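Local coordinates for protein indole-3-acetic acid-amido synthetase GH3.15 (Arabidopsis thaliana, PDB 6E1Q) that conjugates glutamine, and possibly cysteine, to the auxin precursor indole-3-butyric acid in an ATP-dependent reaction, and also modifies the herbicide 2,4-DB, at residues Pro3-Thr8 and Ser122-Pro127; Leu128-Lys131 and Gly135-Glu138; Leu546-Ser551 and Val561-Ala566. All blocks are in the same frame, centred on the assembly; numbering follows the deposited sequence. Where two conformers were deposited one is given.

Contact 1: Pro3-Thr8 and Ser122-Pro127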
ATOM      1  N   PRO A   3     -16.296 -22.436   2.161  1.00 81.31           N
ATOM      2  CA  PRO A   3     -16.456 -23.868   2.424  1.00 84.24           C
ATOM      3  C   PRO A   3     -15.140 -24.550   2.773  1.00 88.42           C
ATOM      4  O   PRO A   3     -14.045 -24.038   2.529  1.00 89.05           O
ATOM      5  CB  PRO A   3     -17.021 -24.415   1.106  1.00 78.78           C
ATOM      6  CG  PRO A   3     -16.558 -23.464   0.069  1.00 75.71           C
ATOM      7  CD  PRO A   3     -16.416 -22.111   0.727  1.00 77.79           C
ATOM      8  N   LYS A   4     -15.271 -25.734   3.362  1.00 90.86           N
ATOM      9  CA  LYS A   4     -14.109 -26.566   3.640  1.00 89.41           C
ATOM     10  C   LYS A   4     -13.441 -26.971   2.334  1.00 86.74           C
ATOM     11  O   LYS A   4     -14.110 -27.368   1.375  1.00 84.23           O
ATOM     12  CB  LYS A   4     -14.532 -27.804   4.424  1.00 90.77           C
ATOM     13  CG  LYS A   4     -15.651 -27.539   5.417  1.00 92.51           C
ATOM     14  CD  LYS A   4     -16.792 -28.538   5.255  1.00 95.64           C
ATOM     15  CE  LYS A   4     -17.692 -28.553   6.480  1.00 93.83           C
ATOM     16  NZ  LYS A   4     -18.988 -29.230   6.190  1.00 95.48           N
ATOM     17  N   PHE A   5     -12.116 -26.860   2.291  1.00 82.04           N
ATOM     18  CA  PHE A   5     -11.385 -27.228   1.090  1.00 72.52           C
ATOM     19  C   PHE A   5      -9.972 -27.659   1.459  1.00 71.54           C
ATOM     20  O   PHE A   5      -9.432 -27.287   2.506  1.00 66.73           O
ATOM     21  CB  PHE A   5     -11.352 -26.077   0.075  1.00 50.55           C
ATOM     22  CG  PHE A   5     -10.494 -24.930   0.496  1.00 50.77           C
ATOM     23  CD1 PHE A   5     -10.996 -23.949   1.341  1.00 53.86           C
ATOM     24  CD2 PHE A   5      -9.183 -24.826   0.057  1.00 51.79           C
ATOM     25  CE1 PHE A   5     -10.205 -22.878   1.745  1.00 50.55           C
ATOM     26  CE2 PHE A   5      -8.378 -23.762   0.460  1.00 47.40           C
ATOM     27  CZ  PHE A   5      -8.895 -22.783   1.303  1.00 48.50           C
ATOM     28  N   ASP A   6      -9.376 -28.441   0.560  1.00 64.87           N
ATOM     29  CA  ASP A   6      -8.021 -28.945   0.723  1.00 62.34           C
ATOM     30  C   ASP A   6      -7.048 -27.979   0.058  1.00 57.39           C
ATOM     31  O   ASP A   6      -6.982 -27.942  -1.180  1.00 57.06           O
ATOM     32  CB  ASP A   6      -7.913 -30.334   0.107  1.00 59.74           C
ATOM     33  CG  ASP A   6      -6.541 -30.955   0.269  1.00 57.67           C
ATOM     34  OD1 ASP A   6      -5.657 -30.343   0.904  1.00 55.30           O
ATOM     35  OD2 ASP A   6      -6.349 -32.074  -0.257  1.00 62.33           O
ATOM     36  N   PRO A   7      -6.271 -27.201   0.819  1.00 56.43           N
ATOM     37  CA  PRO A   7      -5.343 -26.248   0.194  1.00 48.04           C
ATOM     38  C   PRO A   7      -4.200 -26.900  -0.555  1.00 58.67           C
ATOM     39  O   PRO A   7      -3.459 -26.187  -1.243  1.00 57.99           O
ATOM     40  CB  PRO A   7      -4.823 -25.432   1.383  1.00 54.47           C
ATOM     41  CG  PRO A   7      -4.966 -26.350   2.549  1.00 57.22           C
ATOM     42  CD  PRO A   7      -6.239 -27.107   2.290  1.00 60.57           C
ATOM     43  N   THR A   8      -4.019 -28.218  -0.446  1.00 57.47           N
ATOM     44  CA  THR A   8      -3.013 -28.892  -1.245  1.00 58.47           C
ATOM     45  C   THR A   8      -3.563 -29.343  -2.583  1.00 55.47           C
ATOM     46  O   THR A   8      -2.788 -29.774  -3.445  1.00 61.63           O
ATOM     47  CB  THR A   8      -2.449 -30.110  -0.499  1.00 63.86           C
ATOM     48  OG1 THR A   8      -3.514 -31.000  -0.147  1.00 58.92           O
ATOM     49  CG2 THR A   8      -1.788 -29.648   0.781  1.00 53.37           C
ATOM     50  N   SER A 122      -6.659 -16.741   1.556  1.00 46.00           N
ATOM     51  CA  SER A 122      -5.326 -16.579   0.985  0.55 44.04           C
ATOM     52  C   SER A 122      -4.762 -17.912   0.508  1.00 46.81           C
ATOM     53  O   SER A 122      -4.030 -17.964  -0.486  1.00 45.25           O
ATOM     54  CB  SER A 122      -4.378 -15.941   2.006  0.55 46.79           C
ATOM     55  OG  SER A 122      -3.316 -15.254   1.358  0.55 45.19           O
ATOM     56  N   SER A 123      -5.072 -18.995   1.210  1.00 52.14           N
ATOM     57  CA  SER A 123      -4.583 -20.294   0.775  1.00 60.80           C
ATOM     58  C   SER A 123      -5.433 -20.821  -0.367  1.00 60.35           C
ATOM     59  O   SER A 123      -4.947 -21.594  -1.197  1.00 67.38           O
ATOM     60  CB  SER A 123      -4.564 -21.282   1.946  1.00 60.65           C
ATOM     61  OG  SER A 123      -5.869 -21.745   2.261  1.00 65.34           O
ATOM     62  N   LEU A 124      -6.694 -20.396  -0.426  1.00 52.15           N
ATOM     63  CA  LEU A 124      -7.525 -20.706  -1.578  1.00 50.41           C
ATOM     64  C   LEU A 124      -6.966 -20.078  -2.848  1.00 46.81           C
ATOM     65  O   LEU A 124      -7.056 -20.667  -3.930  1.00 41.20           O
ATOM     66  CB  LEU A 124      -8.948 -20.222  -1.330  1.00 47.16           C
ATOM     67  CG  LEU A 124      -9.984 -20.628  -2.364  1.00 52.19           C
ATOM     68  CD1 LEU A 124      -9.894 -22.124  -2.586  1.00 57.33           C
ATOM     69  CD2 LEU A 124     -11.370 -20.255  -1.860  1.00 46.38           C
ATOM     70  N   TYR A 125      -6.354 -18.905  -2.731  1.00 42.67           N
ATOM     71  CA  TYR A 125      -5.938 -18.143  -3.894  1.00 36.80           C
ATOM     72  C   TYR A 125      -4.525 -18.484  -4.356  1.00 41.54           C
ATOM     73  O   TYR A 125      -4.218 -18.330  -5.548  1.00 40.98           O
ATOM     74  CB  TYR A 125      -6.058 -16.639  -3.588  1.00 41.89           C
ATOM     75  CG  TYR A 125      -5.491 -15.743  -4.661  1.00 41.02           C
ATOM     76  CD1 TYR A 125      -6.196 -15.502  -5.842  1.00 39.56           C
ATOM     77  CD2 TYR A 125      -4.255 -15.139  -4.504  1.00 42.33           C
ATOM     78  CE1 TYR A 125      -5.671 -14.666  -6.841  1.00 38.30           C
ATOM     79  CE2 TYR A 125      -3.720 -14.318  -5.496  1.00 45.81           C
ATOM     80  CZ  TYR A 125      -4.430 -14.081  -6.655  1.00 41.60           C
ATOM     81  OH  TYR A 125      -3.882 -13.256  -7.626  1.00 40.84           O
ATOM     82  N   ALA A 126      -3.657 -18.954  -3.454  1.00 42.29           N
ATOM     83  CA  ALA A 126      -2.278 -19.254  -3.842  1.00 44.01           C
ATOM     84  C   ALA A 126      -2.146 -20.233  -5.017  1.00 37.42           C
ATOM     85  O   ALA A 126      -1.270 -20.006  -5.874  1.00 37.75           O
ATOM     86  CB  ALA A 126      -1.509 -19.769  -2.615  1.00 45.70           C
ATOM     87  N   PRO A 127      -2.930 -21.312  -5.128  1.00 40.31           N
ATOM     88  CA  PRO A 127      -2.785 -22.172  -6.322  1.00 42.12           C
ATOM     89  C   PRO A 127      -2.963 -21.429  -7.635  1.00 42.83           C
ATOM     90  O   PRO A 127      -2.340 -21.800  -8.639  1.00 42.16           O
ATOM     91  CB  PRO A 127      -3.871 -23.237  -6.127  1.00 45.27           C
ATOM     92  CG  PRO A 127      -4.078 -23.288  -4.644  1.00 44.90           C
ATOM     93  CD  PRO A 127      -3.906 -21.872  -4.173  1.00 40.31           C
TER
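Phe5 lays its ring against Leu124 and Ser123, and this single aromatic side chain carries most of what joins the N-terminal loop 3-8 to the helical segment 122-127. One face of the ring receives the methyl CD1 of Leu124 in a CH-pi contact, the carbon standing 3.9 Å from the centroid of the Phe5 ring and only 16° off its normal, displaced toward the rim. The far end of the ring touches the same leucine lower down, where Phe5 CZ lies 3.7 Å from Leu124 CB. At the ring edge, near its plane, Ser123 OG comes within 3.3 Å of Phe5 CZ. That hydroxyl is hydrogen-bonded back into its own helix, to the carbonyl oxygen of Ser120, and thus meets the aromatic edge as an oxygen already engaged. Pro7 adds a looser van der Waals touch, its CB 3.9 Å from Ser123 OG.

The leucine's torsions set up the main pair: CG stands trans to the main-chain nitrogen (chi1 -172°), which, together with chi2, brings CD1 over the ring. Further out, the loop is shaped by an Asx turn, in which Asp6 OD1 accepts from Thr8 N at 3.0 Å, approached from well above the carboxylate plane.

Helix 10-22, the helix that comes next in the chain, completes the setting: Phe5 also touches Cys13, and Leu124 packs on Leu16 and Leu20. The loop thereby rests the chain's N-terminal end against helix 112-132 at Ser123 and Leu124, with helix 10-22 packed against both.

Contact 2: Leu128-Lys131 and Gly135-Glu138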
ATOM      1  N   LEU A 128      -3.782 -20.374  -7.664  1.00 42.98           N
ATOM      2  CA  LEU A 128      -3.870 -19.577  -8.881  1.00 32.90           C
ATOM      3  C   LEU A 128      -2.551 -18.887  -9.171  1.00 34.68           C
ATOM      4  O   LEU A 128      -2.090 -18.873 -10.319  1.00 41.74           O
ATOM      5  CB  LEU A 128      -5.006 -18.564  -8.773  1.00 43.73           C
ATOM      6  CG  LEU A 128      -5.360 -17.935 -10.122  1.00 51.38           C
ATOM      7  CD1 LEU A 128      -6.845 -17.778 -10.246  1.00 55.92           C
ATOM      8  CD2 LEU A 128      -4.660 -16.588 -10.288  1.00 49.95           C
ATOM      9  N   LEU A 129      -1.923 -18.313  -8.141  1.00 39.01           N
ATOM     10  CA  LEU A 129      -0.594 -17.739  -8.323  1.00 45.11           C
ATOM     11  C   LEU A 129       0.378 -18.795  -8.826  1.00 46.98           C
ATOM     12  O   LEU A 129       1.089 -18.576  -9.817  1.00 42.31           O
ATOM     13  CB  LEU A 129      -0.092 -17.127  -7.010  1.00 51.71           C
ATOM     14  CG  LEU A 129      -0.666 -15.786  -6.544  1.00 47.32           C
ATOM     15  CD1 LEU A 129      -0.110 -15.387  -5.156  1.00 38.50           C
ATOM     16  CD2 LEU A 129      -0.414 -14.696  -7.589  1.00 46.90           C
ATOM     17  N   TYR A 130       0.402 -19.965  -8.169  1.00 44.86           N
ATOM     18  CA  TYR A 130       1.288 -21.038  -8.619  1.00 44.86           C
ATOM     19  C   TYR A 130       0.984 -21.432 -10.051  1.00 49.70           C
ATOM     20  O   TYR A 130       1.899 -21.670 -10.846  1.00 55.63           O
ATOM     21  CB  TYR A 130       1.178 -22.266  -7.715  1.00 53.83           C
ATOM     22  CG  TYR A 130       1.431 -21.984  -6.260  1.00 63.82           C
ATOM     23  CD1 TYR A 130       2.322 -20.999  -5.868  1.00 64.16           C
ATOM     24  CD2 TYR A 130       0.768 -22.700  -5.273  1.00 68.68           C
ATOM     25  CE1 TYR A 130       2.547 -20.740  -4.535  1.00 67.58           C
ATOM     26  CE2 TYR A 130       0.985 -22.442  -3.938  1.00 65.29           C
ATOM     27  CZ  TYR A 130       1.876 -21.464  -3.576  1.00 66.34           C
ATOM     28  OH  TYR A 130       2.093 -21.204  -2.246  1.00 69.73           O
ATOM     29  N   LYS A 131      -0.296 -21.503 -10.406  1.00 48.53           N
ATOM     30  CA  LYS A 131      -0.628 -21.830 -11.784  1.00 49.52           C
ATOM     31  C   LYS A 131      -0.082 -20.775 -12.736  1.00 46.11           C
ATOM     32  O   LYS A 131       0.430 -21.098 -13.813  1.00 49.25           O
ATOM     33  CB  LYS A 131      -2.142 -21.976 -11.942  1.00 45.61           C
ATOM     34  CG  LYS A 131      -2.569 -22.446 -13.316  1.00 49.17           C
ATOM     35  CD  LYS A 131      -4.086 -22.530 -13.426  1.00 54.14           C
ATOM     36  CE  LYS A 131      -4.519 -23.104 -14.768  1.00 59.90           C
ATOM     37  NZ  LYS A 131      -4.198 -24.553 -14.863  1.00 60.56           N
ATOM     38  N   GLY A 135       7.295 -21.878 -10.928  1.00 60.90           N
ATOM     39  CA  GLY A 135       8.381 -21.949  -9.975  1.00 63.11           C
ATOM     40  C   GLY A 135       8.111 -21.274  -8.653  1.00 57.80           C
ATOM     41  O   GLY A 135       8.933 -21.390  -7.739  1.00 61.43           O
ATOM     42  N   LEU A 136       6.985 -20.574  -8.525  1.00 53.42           N
ATOM     43  CA  LEU A 136       6.683 -19.865  -7.289  1.00 50.87           C
ATOM     44  C   LEU A 136       6.516 -20.824  -6.123  1.00 58.75           C
ATOM     45  O   LEU A 136       6.876 -20.495  -4.987  1.00 60.35           O
ATOM     46  CB  LEU A 136       5.425 -19.022  -7.483  1.00 39.90           C
ATOM     47  CG  LEU A 136       5.039 -18.162  -6.290  1.00 48.04           C
ATOM     48  CD1 LEU A 136       6.226 -17.290  -5.897  1.00 51.47           C
ATOM     49  CD2 LEU A 136       3.839 -17.313  -6.653  1.00 49.46           C
ATOM     50  N   SER A 137       5.988 -22.017  -6.390  1.00 62.40           N
ATOM     51  CA  SER A 137       5.810 -23.023  -5.353  1.00 64.77           C
ATOM     52  C   SER A 137       7.127 -23.651  -4.904  1.00 61.62           C
ATOM     53  O   SER A 137       7.156 -24.306  -3.860  1.00 60.17           O
ATOM     54  CB  SER A 137       4.868 -24.116  -5.865  1.00 64.93           C
ATOM     55  OG  SER A 137       5.436 -24.768  -6.992  1.00 65.02           O
ATOM     56  N   GLU A 138       8.206 -23.457  -5.670  0.53 62.90           N
ATOM     57  CA  GLU A 138       9.489 -24.125  -5.474  0.53 64.12           C
ATOM     58  C   GLU A 138      10.380 -23.462  -4.426  0.53 61.16           C
ATOM     59  O   GLU A 138      11.481 -23.966  -4.176  0.53 61.37           O
ATOM     60  CB  GLU A 138      10.265 -24.175  -6.798  0.53 68.88           C
ATOM     61  CG  GLU A 138       9.752 -25.139  -7.871  0.53 72.15           C
ATOM     62  CD  GLU A 138       8.820 -26.210  -7.338  0.53 74.73           C
ATOM     63  OE1 GLU A 138       7.602 -26.129  -7.613  0.53 74.60           O
ATOM     64  OE2 GLU A 138       9.308 -27.141  -6.660  0.53 75.04           O
TER
HETATM   65  O   HOH W   1       4.634 -22.259  -9.375  1.00 49.20           O
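Tyr130, near the end of helix 112-132, meets Leu136 and Ser137 of the loop that follows, in contacts that are mainly apolar and aromatic. Its two neighbours approach in different ways. Leu136 CG lies at the edge of the Tyr130 ring, in plane and 4.0 Å from Tyr130 CD1, the two side chains crossing at about a right angle. Over one face comes Ser137 CB, a CH-pi contact 4.1 Å from the centroid of the Tyr130 ring. Leu136, with CG trans to its backbone N (chi1 -177°), reaches back to the helix, so that its CD2 also rests 4.0 Å from Leu129 CB. Leu129 and Leu136 both touch Arg214, a residue of the pocket for the bound phenoxyacetic acid.

The polar link is indirect: a water donates to Tyr130 O at 3.2 Å and accepts from Ser137 N at 3.3 Å, joining the two backbones.

With an alanine in place of Tyr130, Ser137 CB would probably lose the ring face it rests on and Leu136 the edge beside it, leaving the turn less firmly held.

The chemistry implies a turn folded back by hydrophobic contact, with a single water joining the helix carbonyl to the loop amide.

Contact 3: Leu546-Ser551 and Val561-Ala566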
ATOM      1  N   LEU A 546       9.182   9.717  10.578  1.00 36.22           N
ATOM      2  CA  LEU A 546       9.439   8.533  11.402  1.00 34.72           C
ATOM      3  C   LEU A 546       9.799   8.923  12.828  1.00 38.62           C
ATOM      4  O   LEU A 546       9.333   8.306  13.796  1.00 34.64           O
ATOM      5  CB  LEU A 546      10.572   7.704  10.792  1.00 42.72           C
ATOM      6  CG  LEU A 546      10.369   7.095   9.400  1.00 42.95           C
ATOM      7  CD1 LEU A 546      11.526   6.144   9.111  1.00 41.42           C
ATOM      8  CD2 LEU A 546       9.040   6.376   9.323  1.00 41.90           C
ATOM      9  N   SER A 547      10.668   9.926  12.968  1.00 37.28           N
ATOM     10  CA  SER A 547      11.032  10.457  14.277  1.00 45.08           C
ATOM     11  C   SER A 547       9.831  11.011  15.040  1.00 46.65           C
ATOM     12  O   SER A 547       9.903  11.173  16.264  1.00 46.75           O
ATOM     13  CB  SER A 547      12.085  11.533  14.071  1.00 41.32           C
ATOM     14  OG  SER A 547      11.425  12.755  13.776  1.00 50.69           O
ATOM     15  N   ARG A 548       8.723  11.296  14.352  1.00 41.62           N
ATOM     16  CA  ARG A 548       7.529  11.808  15.006  1.00 50.39           C
ATOM     17  C   ARG A 548       6.435  10.761  15.147  1.00 47.04           C
ATOM     18  O   ARG A 548       5.290  11.115  15.436  1.00 49.91           O
ATOM     19  CB  ARG A 548       7.016  13.070  14.280  1.00 42.58           C
ATOM     20  CG  ARG A 548       8.138  14.075  14.108  1.00 46.37           C
ATOM     21  CD  ARG A 548       7.839  15.238  13.188  1.00 52.52           C
ATOM     22  NE  ARG A 548       6.509  15.819  13.379  1.00 46.54           N
ATOM     23  CZ  ARG A 548       6.291  16.981  14.006  1.00 54.24           C
ATOM     24  NH1 ARG A 548       7.301  17.653  14.567  1.00 47.67           N
ATOM     25  NH2 ARG A 548       5.055  17.451  14.120  1.00 49.00           N
ATOM     26  N   GLY A 549       6.766   9.483  14.974  1.00 44.50           N
ATOM     27  CA  GLY A 549       5.843   8.403  15.270  1.00 43.48           C
ATOM     28  C   GLY A 549       5.225   7.715  14.070  1.00 37.67           C
ATOM     29  O   GLY A 549       4.467   6.755  14.261  1.00 36.11           O
ATOM     30  N   SER A 550       5.510   8.159  12.846  1.00 36.14           N
ATOM     31  CA  SER A 550       4.991   7.457  11.678  1.00 32.83           C
ATOM     32  C   SER A 550       5.484   6.017  11.650  1.00 39.63           C
ATOM     33  O   SER A 550       6.640   5.728  11.974  1.00 37.01           O
ATOM     34  CB  SER A 550       5.400   8.154  10.378  1.00 36.39           C
ATOM     35  OG  SER A 550       4.744   9.390  10.257  1.00 45.16           O
ATOM     36  N   SER A 551       4.592   5.112  11.256  1.00 39.36           N
ATOM     37  CA  SER A 551       4.957   3.710  11.104  1.00 52.06           C
ATOM     38  C   SER A 551       5.936   3.556   9.934  1.00 46.76           C
ATOM     39  O   SER A 551       5.706   4.086   8.841  1.00 40.08           O
ATOM     40  CB  SER A 551       3.684   2.879  10.900  1.00 56.59           C
ATOM     41  OG  SER A 551       3.905   1.693  10.162  1.00 68.20           O
ATOM     42  N   VAL A 561       2.401  18.526   1.579  1.00 34.93           N
ATOM     43  CA  VAL A 561       2.886  18.720   2.937  1.00 39.89           C
ATOM     44  C   VAL A 561       2.387  20.067   3.447  1.00 48.73           C
ATOM     45  O   VAL A 561       2.461  21.071   2.728  1.00 43.10           O
ATOM     46  CB  VAL A 561       4.423  18.652   2.997  1.00 43.18           C
ATOM     47  CG1 VAL A 561       4.889  18.952   4.380  1.00 54.01           C
ATOM     48  CG2 VAL A 561       4.910  17.272   2.581  1.00 47.60           C
ATOM     49  N   THR A 562       1.865  20.082   4.679  1.00 46.09           N
ATOM     50  CA  THR A 562       1.518  21.315   5.376  1.00 51.54           C
ATOM     51  C   THR A 562       2.324  21.553   6.635  1.00 52.72           C
ATOM     52  O   THR A 562       2.434  22.709   7.059  1.00 51.57           O
ATOM     53  CB  THR A 562       0.033  21.340   5.777  1.00 58.54           C
ATOM     54  OG1 THR A 562      -0.339  20.075   6.347  1.00 65.90           O
ATOM     55  CG2 THR A 562      -0.848  21.646   4.566  1.00 59.29           C
ATOM     56  N   ASN A 563       2.876  20.508   7.252  1.00 52.69           N
ATOM     57  CA  ASN A 563       3.628  20.682   8.488  1.00 49.98           C
ATOM     58  C   ASN A 563       4.855  21.550   8.251  1.00 52.96           C
ATOM     59  O   ASN A 563       5.640  21.306   7.329  1.00 51.06           O
ATOM     60  CB  ASN A 563       4.040  19.325   9.051  1.00 53.20           C
ATOM     61  CG  ASN A 563       4.918  19.456  10.271  1.00 60.86           C
ATOM     62  OD1 ASN A 563       6.118  19.704  10.159  1.00 69.39           O
ATOM     63  ND2 ASN A 563       4.319  19.305  11.454  1.00 53.46           N
ATOM     64  N   GLU A 564       5.021  22.562   9.104  1.00 56.55           N
ATOM     65  CA  GLU A 564       6.031  23.586   8.867  1.00 68.09           C
ATOM     66  C   GLU A 564       7.448  23.040   8.989  1.00 58.21           C
ATOM     67  O   GLU A 564       8.355  23.532   8.312  1.00 73.09           O
ATOM     68  CB  GLU A 564       5.826  24.758   9.833  1.00 84.12           C
ATOM     69  CG  GLU A 564       4.676  25.704   9.465  1.00102.37           C
ATOM     70  CD  GLU A 564       4.826  26.324   8.078  1.00114.97           C
ATOM     71  OE1 GLU A 564       3.796  26.702   7.474  1.00118.60           O
ATOM     72  OE2 GLU A 564       5.970  26.438   7.592  1.00118.88           O
ATOM     73  N   GLU A 565       7.670  22.041   9.847  1.00 54.59           N
ATOM     74  CA  GLU A 565       9.015  21.479   9.943  1.00 63.76           C
ATOM     75  C   GLU A 565       9.342  20.610   8.732  1.00 62.16           C
ATOM     76  O   GLU A 565      10.491  20.578   8.282  1.00 63.32           O
ATOM     77  CB  GLU A 565       9.179  20.691  11.244  1.00 84.41           C
ATOM     78  CG  GLU A 565       9.320  21.521  12.527  1.00 93.77           C
ATOM     79  CD  GLU A 565       8.380  21.045  13.622  1.00 96.04           C
ATOM     80  OE1 GLU A 565       7.146  21.102  13.431  1.00 95.14           O
ATOM     81  OE2 GLU A 565       8.879  20.588  14.671  1.00101.51           O
ATOM     82  N   ALA A 566       8.350  19.941   8.153  1.00 48.76           N
ATOM     83  CA  ALA A 566       8.629  19.207   6.923  1.00 52.97           C
ATOM     84  C   ALA A 566       8.839  20.164   5.748  1.00 54.05           C
ATOM     85  O   ALA A 566       9.722  19.944   4.906  1.00 49.61           O
ATOM     86  CB  ALA A 566       7.501  18.219   6.647  1.00 50.50           C
TER
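Arg548 reaches from the end of helix 537-547 to Asn563 and Glu565 at the start of helix 564-571. From a CB directed at the other segment, its chain runs out through CG and CD, then bends at chi3 (43°) before the guanidinium; neither these carbons nor NE meets the other segment, and the touching is left to the tip. There CZ is 4.0 Å from Asn563 ND2, and the two terminal nitrogens diverge. NH1 forms a salt bridge with Glu565, 3.3 Å from its OE2, with OE1 slightly farther off. The guanidinium and carboxylate planes stand 83° apart, so the two groups do not make a flat, two-pronged pair. NH2 lies 3.3 Å from Asn563 ND2, but both are donors and the approach is no hydrogen bond.

The amide's orientation is consistent with its oxygen being engaged in capping. Asn563 is the N-cap of helix 564-571: OD1 accepts from Ala566 N at 3.0 Å, in the carbonyl plane and on a lone pair, and more weakly from Glu565 N. With OD1 committed to the helix start, ND2 is the atom left facing the arginine. On the other side, Gly549, at positive phi, is the C-prime residue of a Schellman motif, with Ser550 N bonded to Phe545 O and Gly549 N to Leu546 O.

The salt bridge thus spans one helix's C-terminal end and the next helix's start on the surface of the C-terminal domain. Next to it, Asn563, Glu565 and Ala566 pack on Phe544 of helix 537-547, and the Val561 backbone bonds to Ser467 of strand 461-470.

In the fold
The three contacts illustrate how chemistry follows position in a fold. Contacts 1 and 2 are partly buried neighbours, their centres 13 Å apart, and occupy successive parts of helix 112-132: one receives the N-terminal loop, the other the loop leading to strand 140-143. Each centres on an aromatic ring set against leucine, and a bridging water appears in contact 2 alone. Contact 3 belongs to the C-terminal domain, about 42 Å from contact 1 and 40 Å from contact 2 between centres, across the middle of the chain. Lying at the surface, it joins its segments through a salt bridge, beside an asparagine that caps the second helix. Contact 2 borders the ligand pocket, whereas contact 3 is remote from the annotated sites.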